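Long-range contacts in putative glycoside hydrolase (Bacteroides ovatus, PDB 4ONZ), which is of unknown function but is a putative glycoside hydrolase, probably with the five-bladed beta-propeller fold of its relatives: residues D129-M134 and T150-K155; H207-A212 and L244-G249; A280-Q285 and F305-P310. All blocks are in the same frame, centred on the assembly; numbering follows the deposited sequence. Where two conformers were deposited one is given.

Contact 1: D129-M134 and T150-K155; sequences DGLYVM and TSRDLK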
loop_
_atom_site.group_PDB
_atom_site.type_symbol
_atom_site.label_atom_id
_atom_site.label_comp_id
_atom_site.label_asym_id
_atom_site.label_seq_id
_atom_site.Cartn_x
_atom_site.Cartn_y
_atom_site.Cartn_z
ATOM N N ASP A 129 -13.419 13.093 9.172
ATOM C CA ASP A 129 -13.081 14.393 9.758
ATOM C C ASP A 129 -11.746 14.966 9.255
ATOM O O ASP A 129 -11.253 15.955 9.784
ATOM C CB ASP A 129 -13.117 14.321 11.292
ATOM C CG ASP A 129 -14.539 14.274 11.844
ATOM O OD1 ASP A 129 -15.466 14.774 11.170
ATOM O OD2 ASP A 129 -14.731 13.760 12.967
ATOM N N GLY A 130 -11.154 14.349 8.233
ATOM C CA GLY A 130 -9.927 14.883 7.636
ATOM C C GLY A 130 -8.566 14.459 8.170
ATOM O O GLY A 130 -7.571 15.135 7.904
ATOM N N LEU A 131 -8.499 13.354 8.913
ATOM C CA LEU A 131 -7.209 12.862 9.408
ATOM C C LEU A 131 -6.703 11.799 8.445
ATOM O O LEU A 131 -7.417 10.854 8.150
ATOM C CB LEU A 131 -7.337 12.244 10.804
ATOM C CG LEU A 131 -6.029 11.806 11.470
ATOM C CD1 LEU A 131 -5.173 13.011 11.796
ATOM C CD2 LEU A 131 -6.290 10.989 12.733
ATOM N N TYR A 132 -5.492 11.979 7.931
ATOM C CA TYR A 132 -4.892 10.999 7.037
ATOM C C TYR A 132 -4.047 10.087 7.880
ATOM O O TYR A 132 -3.220 10.552 8.662
ATOM C CB TYR A 132 -4.043 11.670 5.959
ATOM C CG TYR A 132 -4.871 12.509 5.012
ATOM C CD1 TYR A 132 -5.427 11.951 3.862
ATOM C CD2 TYR A 132 -5.103 13.855 5.270
ATOM C CE1 TYR A 132 -6.193 12.719 2.984
ATOM C CE2 TYR A 132 -5.869 14.627 4.401
ATOM C CZ TYR A 132 -6.411 14.058 3.266
ATOM O OH TYR A 132 -7.170 14.815 2.393
ATOM N N VAL A 133 -4.288 8.787 7.738
ATOM C CA VAL A 133 -3.573 7.764 8.492
ATOM C C VAL A 133 -2.700 6.966 7.536
ATOM O O VAL A 133 -3.201 6.424 6.543
ATOM C CB VAL A 133 -4.551 6.806 9.207
ATOM C CG1 VAL A 133 -3.778 5.792 10.044
ATOM C CG2 VAL A 133 -5.492 7.592 10.110
HETATM N N MSE A 134 -1.406 6.892 7.845
HETATM C CA MSE A 134 -0.465 6.142 7.039
HETATM C C MSE A 134 0.021 4.938 7.792
HETATM O O MSE A 134 0.480 5.044 8.936
HETATM C CB MSE A 134 0.742 6.984 6.646
HETATM C CG MSE A 134 1.771 6.184 5.842
HETATM SE SE MSE A 134 3.400 7.249 5.640
HETATM C CE MSE A 134 2.768 8.629 4.411
ATOM N N THR A 150 0.394 9.996 11.182
ATOM C CA THR A 150 -0.807 10.751 10.832
ATOM C C THR A 150 -0.430 12.139 10.337
ATOM O O THR A 150 0.669 12.645 10.594
ATOM C CB THR A 150 -1.811 10.886 12.006
ATOM O OG1 THR A 150 -1.186 11.542 13.117
ATOM C CG2 THR A 150 -2.323 9.513 12.456
ATOM N N SER A 151 -1.352 12.734 9.598
ATOM C CA SER A 151 -1.180 14.068 9.066
ATOM C C SER A 151 -2.522 14.657 8.690
ATOM O O SER A 151 -3.474 13.935 8.403
ATOM C CB SER A 151 -0.292 14.032 7.821
ATOM O OG SER A 151 -0.065 15.344 7.333
ATOM N N ARG A 152 -2.593 15.981 8.706
ATOM C CA ARG A 152 -3.772 16.683 8.231
ATOM C C ARG A 152 -3.517 17.397 6.914
ATOM O O ARG A 152 -4.462 17.657 6.171
ATOM C CB ARG A 152 -4.312 17.641 9.295
ATOM C CG ARG A 152 -5.069 16.886 10.365
ATOM C CD ARG A 152 -5.848 17.789 11.305
ATOM N NE ARG A 152 -6.928 17.000 11.879
ATOM C CZ ARG A 152 -8.126 16.823 11.311
ATOM N NH1 ARG A 152 -8.440 17.406 10.156
ATOM N NH2 ARG A 152 -9.025 16.058 11.913
ATOM N N ASP A 153 -2.256 17.709 6.617
ATOM C CA ASP A 153 -1.902 18.409 5.375
ATOM C C ASP A 153 -1.122 17.568 4.365
ATOM O O ASP A 153 -0.833 18.050 3.269
ATOM C CB ASP A 153 -1.146 19.716 5.676
ATOM C CG ASP A 153 0.226 19.492 6.313
ATOM O OD1 ASP A 153 0.674 18.333 6.483
ATOM O OD2 ASP A 153 0.872 20.507 6.644
ATOM N N LEU A 154 -0.778 16.332 4.740
ATOM C CA LEU A 154 -0.033 15.375 3.894
ATOM C C LEU A 154 1.469 15.657 3.710
ATOM O O LEU A 154 2.178 14.873 3.070
ATOM C CB LEU A 154 -0.711 15.192 2.530
ATOM C CG LEU A 154 -2.147 14.659 2.597
ATOM C CD1 LEU A 154 -2.811 14.701 1.234
ATOM C CD2 LEU A 154 -2.155 13.243 3.158
ATOM N N LYS A 155 1.944 16.766 4.265
ATOM C CA LYS A 155 3.353 17.155 4.193
ATOM C C LYS A 155 4.032 17.026 5.555
ATOM O O LYS A 155 5.211 16.689 5.635
ATOM C CB LYS A 155 3.458 18.593 3.674
ATOM C CG LYS A 155 2.870 18.778 2.284
ATOM C CD LYS A 155 2.741 20.253 1.927
ATOM C CE LYS A 155 2.157 20.435 0.537
ATOM N NZ LYS A 155 1.971 21.877 0.229
HETATM O O HOH W 1 -7.137 17.258 6.510
#

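Contact 2: H207-A212 and L244-G249; sequences HAIYAA and LLTECG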
loop_
_atom_site.group_PDB
_atom_site.type_symbol
_atom_site.label_atom_id
_atom_site.label_comp_id
_atom_site.label_asym_id
_atom_site.label_seq_id
_atom_site.Cartn_x
_atom_site.Cartn_y
_atom_site.Cartn_z
ATOM N N HIS A 207 3.040 -12.585 3.760
ATOM C CA HIS A 207 2.995 -14.031 3.520
ATOM C C HIS A 207 1.608 -14.649 3.649
ATOM O O HIS A 207 1.400 -15.804 3.283
ATOM C CB HIS A 207 3.956 -14.763 4.451
ATOM C CG HIS A 207 5.385 -14.408 4.221
ATOM N ND1 HIS A 207 6.207 -15.131 3.384
ATOM C CD2 HIS A 207 6.136 -13.391 4.704
ATOM C CE1 HIS A 207 7.409 -14.578 3.371
ATOM N NE2 HIS A 207 7.390 -13.519 4.161
ATOM N N ALA A 208 0.691 -13.891 4.225
ATOM C CA ALA A 208 -0.696 -14.281 4.360
ATOM C C ALA A 208 -1.456 -12.991 4.573
ATOM O O ALA A 208 -0.856 -11.970 4.883
ATOM C CB ALA A 208 -0.881 -15.191 5.552
ATOM N N ILE A 209 -2.767 -13.032 4.406
ATOM C CA ILE A 209 -3.593 -11.878 4.694
ATOM C C ILE A 209 -4.213 -12.117 6.067
ATOM O O ILE A 209 -4.946 -13.090 6.272
ATOM C CB ILE A 209 -4.711 -11.665 3.663
ATOM C CG1 ILE A 209 -4.140 -11.484 2.250
ATOM C CG2 ILE A 209 -5.591 -10.478 4.064
ATOM C CD1 ILE A 209 -3.333 -10.230 2.025
ATOM N N TYR A 210 -3.891 -11.220 6.992
ATOM C CA TYR A 210 -4.415 -11.222 8.341
ATOM C C TYR A 210 -5.326 -10.016 8.508
ATOM O O TYR A 210 -5.551 -9.256 7.560
ATOM C CB TYR A 210 -3.285 -11.085 9.351
ATOM C CG TYR A 210 -2.185 -12.114 9.249
ATOM C CD1 TYR A 210 -2.322 -13.357 9.837
ATOM C CD2 TYR A 210 -0.984 -11.821 8.618
ATOM C CE1 TYR A 210 -1.313 -14.299 9.774
ATOM C CE2 TYR A 210 0.036 -12.761 8.556
ATOM C CZ TYR A 210 -0.138 -13.997 9.143
ATOM O OH TYR A 210 0.865 -14.953 9.090
ATOM N N ALA A 211 -5.823 -9.828 9.727
ATOM C CA ALA A 211 -6.675 -8.705 10.054
ATOM C C ALA A 211 -6.316 -8.133 11.419
ATOM O O ALA A 211 -5.634 -8.778 12.226
ATOM C CB ALA A 211 -8.135 -9.113 10.018
ATOM N N ALA A 212 -6.722 -6.893 11.644
ATOM C CA ALA A 212 -6.522 -6.235 12.927
ATOM C C ALA A 212 -7.610 -5.198 13.124
ATOM O O ALA A 212 -8.128 -4.653 12.152
ATOM C CB ALA A 212 -5.159 -5.585 13.001
ATOM N N LEU A 244 3.876 -17.462 -3.868
ATOM C CA LEU A 244 4.867 -17.240 -2.799
ATOM C C LEU A 244 4.355 -16.288 -1.726
ATOM O O LEU A 244 4.645 -16.480 -0.547
ATOM C CB LEU A 244 6.183 -16.707 -3.337
ATOM C CG LEU A 244 7.014 -17.644 -4.198
ATOM C CD1 LEU A 244 8.175 -16.873 -4.811
ATOM C CD2 LEU A 244 7.514 -18.846 -3.403
ATOM N N LEU A 245 3.606 -15.266 -2.126
ATOM C CA LEU A 245 3.094 -14.275 -1.195
ATOM C C LEU A 245 1.705 -13.834 -1.594
ATOM O O LEU A 245 1.348 -13.885 -2.773
ATOM C CB LEU A 245 3.961 -13.020 -1.222
ATOM C CG LEU A 245 5.434 -13.100 -0.853
ATOM C CD1 LEU A 245 6.075 -11.746 -1.075
ATOM C CD2 LEU A 245 5.607 -13.562 0.590
ATOM N N THR A 246 0.955 -13.375 -0.594
ATOM C CA THR A 246 -0.380 -12.775 -0.764
ATOM C C THR A 246 -0.303 -11.538 0.099
ATOM O O THR A 246 -0.582 -11.591 1.302
ATOM C CB THR A 246 -1.539 -13.667 -0.259
ATOM O OG1 THR A 246 -1.287 -14.065 1.087
ATOM C CG2 THR A 246 -1.711 -14.909 -1.131
ATOM N N GLU A 247 0.077 -10.428 -0.523
ATOM C CA GLU A 247 0.379 -9.197 0.188
ATOM C C GLU A 247 -0.622 -8.067 -0.050
ATOM O O GLU A 247 -0.990 -7.773 -1.185
ATOM C CB GLU A 247 1.796 -8.753 -0.199
ATOM C CG GLU A 247 2.293 -7.523 0.550
ATOM C CD GLU A 247 3.785 -7.289 0.416
ATOM O OE1 GLU A 247 4.427 -7.881 -0.476
ATOM O OE2 GLU A 247 4.322 -6.500 1.220
ATOM N N CYS A 248 -1.031 -7.403 1.030
ATOM C CA CYS A 248 -2.011 -6.339 0.923
ATOM C C CYS A 248 -1.560 -5.242 -0.030
ATOM O O CYS A 248 -0.392 -4.867 -0.069
ATOM C CB CYS A 248 -2.359 -5.749 2.294
ATOM S SG CYS A 248 -3.320 -6.861 3.324
ATOM N N GLY A 249 -2.518 -4.750 -0.808
ATOM C CA GLY A 249 -2.288 -3.676 -1.754
ATOM C C GLY A 249 -2.777 -2.390 -1.121
ATOM O O GLY A 249 -2.427 -2.095 0.021
#

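Contact 3: A280-Q285 and F305-P310; sequences AYCAGQ and FAPEAP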
loop_
_atom_site.group_PDB
_atom_site.type_symbol
_atom_site.label_atom_id
_atom_site.label_comp_id
_atom_site.label_asym_id
_atom_site.label_seq_id
_atom_site.Cartn_x
_atom_site.Cartn_y
_atom_site.Cartn_z
ATOM N N ALA A 280 7.858 -12.475 -9.936
ATOM C CA ALA A 280 7.230 -11.192 -10.183
ATOM C C ALA A 280 5.927 -11.112 -9.408
ATOM O O ALA A 280 5.332 -12.125 -9.042
ATOM C CB ALA A 280 6.961 -10.999 -11.665
ATOM N N TYR A 281 5.506 -9.887 -9.163
ATOM C CA TYR A 281 4.253 -9.623 -8.502
ATOM C C TYR A 281 3.219 -9.264 -9.565
ATOM O O TYR A 281 3.530 -8.574 -10.542
ATOM C CB TYR A 281 4.386 -8.476 -7.494
ATOM C CG TYR A 281 5.240 -8.738 -6.268
ATOM C CD1 TYR A 281 6.629 -8.778 -6.360
ATOM C CD2 TYR A 281 4.665 -8.887 -5.005
ATOM C CE1 TYR A 281 7.423 -8.996 -5.239
ATOM C CE2 TYR A 281 5.454 -9.075 -3.872
ATOM C CZ TYR A 281 6.829 -9.128 -3.990
ATOM O OH TYR A 281 7.632 -9.342 -2.870
ATOM N N CYS A 282 2.014 -9.793 -9.375
ATOM C CA CYS A 282 0.835 -9.510 -10.185
ATOM C C CYS A 282 -0.260 -9.264 -9.169
ATOM O O CYS A 282 -0.163 -9.747 -8.054
ATOM C CB CYS A 282 0.436 -10.699 -11.050
ATOM S SG CYS A 282 1.709 -11.218 -12.199
ATOM N N ALA A 283 -1.307 -8.545 -9.558
ATOM C CA ALA A 283 -2.362 -8.149 -8.634
ATOM C C ALA A 283 -3.646 -8.972 -8.754
ATOM O O ALA A 283 -4.132 -9.230 -9.848
ATOM C CB ALA A 283 -2.678 -6.679 -8.842
ATOM N N GLY A 284 -4.186 -9.368 -7.609
ATOM C CA GLY A 284 -5.441 -10.097 -7.538
ATOM C C GLY A 284 -6.449 -9.340 -6.712
ATOM O O GLY A 284 -6.176 -8.235 -6.240
ATOM N N GLN A 285 -7.628 -9.927 -6.556
ATOM C CA GLN A 285 -8.688 -9.337 -5.738
ATOM C C GLN A 285 -9.376 -10.406 -4.915
ATOM O O GLN A 285 -9.561 -11.534 -5.369
ATOM C CB GLN A 285 -9.725 -8.594 -6.575
ATOM C CG GLN A 285 -9.202 -7.336 -7.217
ATOM C CD GLN A 285 -10.254 -6.579 -8.008
ATOM O OE1 GLN A 285 -11.453 -6.622 -7.703
ATOM N NE2 GLN A 285 -9.802 -5.852 -9.017
ATOM N N PHE A 305 -4.319 -7.589 -13.042
ATOM C CA PHE A 305 -3.339 -6.612 -13.511
ATOM C C PHE A 305 -1.953 -7.245 -13.415
ATOM O O PHE A 305 -1.555 -7.705 -12.351
ATOM C CB PHE A 305 -3.437 -5.333 -12.670
ATOM C CG PHE A 305 -2.837 -4.124 -13.332
ATOM C CD1 PHE A 305 -3.577 -3.384 -14.254
ATOM C CD2 PHE A 305 -1.553 -3.720 -13.038
ATOM C CE1 PHE A 305 -3.035 -2.266 -14.878
ATOM C CE2 PHE A 305 -0.999 -2.601 -13.656
ATOM C CZ PHE A 305 -1.743 -1.876 -14.576
ATOM N N ALA A 306 -1.241 -7.302 -14.536
ATOM C CA ALA A 306 0.067 -7.957 -14.586
ATOM C C ALA A 306 1.049 -7.169 -15.453
ATOM O O ALA A 306 0.643 -6.274 -16.180
ATOM C CB ALA A 306 -0.101 -9.367 -15.113
ATOM N N PRO A 307 2.356 -7.476 -15.355
ATOM C CA PRO A 307 3.313 -6.745 -16.186
ATOM C C PRO A 307 3.063 -7.004 -17.670
ATOM O O PRO A 307 2.948 -8.155 -18.080
ATOM C CB PRO A 307 4.673 -7.307 -15.754
ATOM C CG PRO A 307 4.428 -7.971 -14.454
ATOM C CD PRO A 307 3.021 -8.459 -14.487
ATOM N N GLU A 308 2.947 -5.934 -18.448
ATOM C CA GLU A 308 2.689 -6.033 -19.889
ATOM C C GLU A 308 3.457 -4.995 -20.700
ATOM O O GLU A 308 3.874 -5.274 -21.817
ATOM C CB GLU A 308 1.193 -5.878 -20.185
ATOM C CG GLU A 308 0.311 -7.014 -19.681
ATOM C CD GLU A 308 0.586 -8.339 -20.374
ATOM O OE1 GLU A 308 1.440 -8.385 -21.283
ATOM O OE2 GLU A 308 -0.062 -9.340 -20.006
ATOM N N ALA A 309 3.641 -3.799 -20.143
ATOM C CA ALA A 309 4.318 -2.701 -20.857
ATOM C C ALA A 309 5.830 -2.576 -20.601
ATOM O O ALA A 309 6.327 -3.011 -19.555
ATOM C CB ALA A 309 3.617 -1.390 -20.542
ATOM N N PRO A 310 6.570 -1.968 -21.559
ATOM C CA PRO A 310 8.023 -1.817 -21.403
ATOM C C PRO A 310 8.455 -1.121 -20.108
ATOM O O PRO A 310 9.454 -1.522 -19.516
ATOM C CB PRO A 310 8.431 -0.972 -22.620
ATOM C CG PRO A 310 7.361 -1.216 -23.630
ATOM C CD PRO A 310 6.098 -1.397 -22.837
#

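Contact 1: D129-M134 and T150-K155
Leu154 lays its CD2 methyl over one face of the Tyr132 ring. Leu154 CD2 sits 3.6 Å from the centroid of the Tyr132 ring, a CH-pi contact 22° off the ring normal. It is shifted toward the CG side, and Leu154 CD2 comes within 3.4 Å of Tyr132 CG. The two side chains cross at about a right angle. Tyr132 has CG beside its own backbone N (chi1 -66°), which keeps the ring close to the turn that carries Leu154. The carbonyl oxygen of Ser151 lies at the ring edge, in the ring plane. Beyond the contact, Tyr132 OH is hydrogen-bonded to Val58 O, which ties the ring to strand 50-59.

The segments are the open end of the beta hairpin of strands 132-139 and 144-151, within one four-stranded antiparallel sheet. Tyr132 and Ser151 form the hydrogen-bonded pair: Tyr132 N to Ser151 O is 2.8 Å, and Ser151 N to Tyr132 O is 3.0 Å. Val133 and Thr150 form the next, non-hydrogen-bonded pair.

Past the strand ends, Arg152 reaches back with an extended chain. Arg152 NH1 and NH2 both donate to Asp129 O, at 3.2 and 3.1 Å. This oxygen lies near the guanidinium plane. NH1 uses a lone pair in the carbonyl plane, whereas NH2 comes from above that plane. A water donates to both Gly130 O and Arg152 O and bridges the two segments. Ser151 OG accepts from Leu154 N at 2.9 Å, an ST motif, and also hydrogen-bonds Asn156 O.

Contact 2: H207-A212 and L244-G249
His207 and Leu245 both have CG beside the backbone N and anti to the carbonyl carbon. These torsions set the Leu245 CD2 methyl over one face of the imidazole. Leu245 CD2 lies 3.5 Å from the centroid of the His207 ring in a CH-pi contact. It is displaced toward the rim, and Leu245 CD2 is 3.3 Å from His207 ND1.

Ile209 turns CG1 beside its own N (chi1 -59°), and rotation about CB-CG1 (chi2 -67°) turns CD1 toward segment 244-249. There Ile209 CD1 lies 3.2 Å from the carbonyl oxygen of Thr246 and 3.6 Å from Cys248 SG. One methyl thus touches both Thr246 and Cys248. Between the two apolar contacts, Thr246 OG1 faces the backbone of Ala208, 3.3 Å from Ala208 CA. It has no hydrogen-bonding partner in the model.

The contact sets the lead-in to strand 210-214 against segment 244-249 of strand 245-255, both of the same mixed sheet. The two touching stretches run 39° apart and are not paired as strands. Leu244 and Leu245 form a classic beta bulge opposite Lys266. Tyr203 and Leu261 also touch Ile209, from strands 200-204 and 258-266. Glu247 points away from the 207-212 side, with OE2 bonded to Ser179 OG and an unknown ligand nearby.

The two segments are joined by methyl, ring and sulfur packing, without direct hydrogen bonds between them. The fit therefore rests on shape, and it buries the Thr246 hydroxyl oxygen at some probable polar cost.

Contact 3: A280-Q285 and F305-P310
Phe305 meets Ala283 in a single antiparallel beta bridge, which adds a short piece of loop to the edge of strand 281-288. This strand belongs to a mixed sheet, and the loop follows strand 296-299. Ala283 N donates to Phe305 O at 2.9 Å, and the N-H...O angle of 178° makes the bond almost perfectly straight. The carbonyl points nearly head-on at the donor. Beside the bond, the CB atoms of Ala283 and Phe305 pack 4.1 Å apart. Phe305 carries CG anti to its own N (chi1 -160°), and the ring leads away from strand 281-288. It meets Tyr338 edge-to-face and packs on Val322 and Ile324 of strand 322-330.

Ala306 comes next, opposite Cys282. The methyl carbon Ala306 CB touches Cys282 SG at 3.9 Å. The cysteine places SG beside its own N, and the sulfur reaches the loop over two successive residues.

Pro307 is the second of these. It turns CD toward the strand, near the backbone oxygen of Tyr281, and Pro307 CD lies 3.8 Å from Cys282 SG. From Glu308 on, the loop leaves the strand. The backbone N atoms of Glu308 and Ala309 both hydrogen-bond to one carboxylate oxygen further along the loop, Glu312 OE1.

In the fold
From the N terminus, contact 1 comes first and closes the hairpin of strands 132-139 and 144-151. Contact 2 follows and closes a longer loop, from the lead-in of strand 210-214 to strand 245-255. Contact 3 then closes the excursion from strand 281-288 through strand 296-299. The three loops are in series; none nests in or crosses another. Contact 1 lies in a separate four-stranded sheet, across the chain's centre from the other two, and its centre is about 25 Å from that of contact 2. Contacts 2 and 3 reach the same mixed sheet and touch, with Leu245 CD1 3.4 Å from Tyr281 OH.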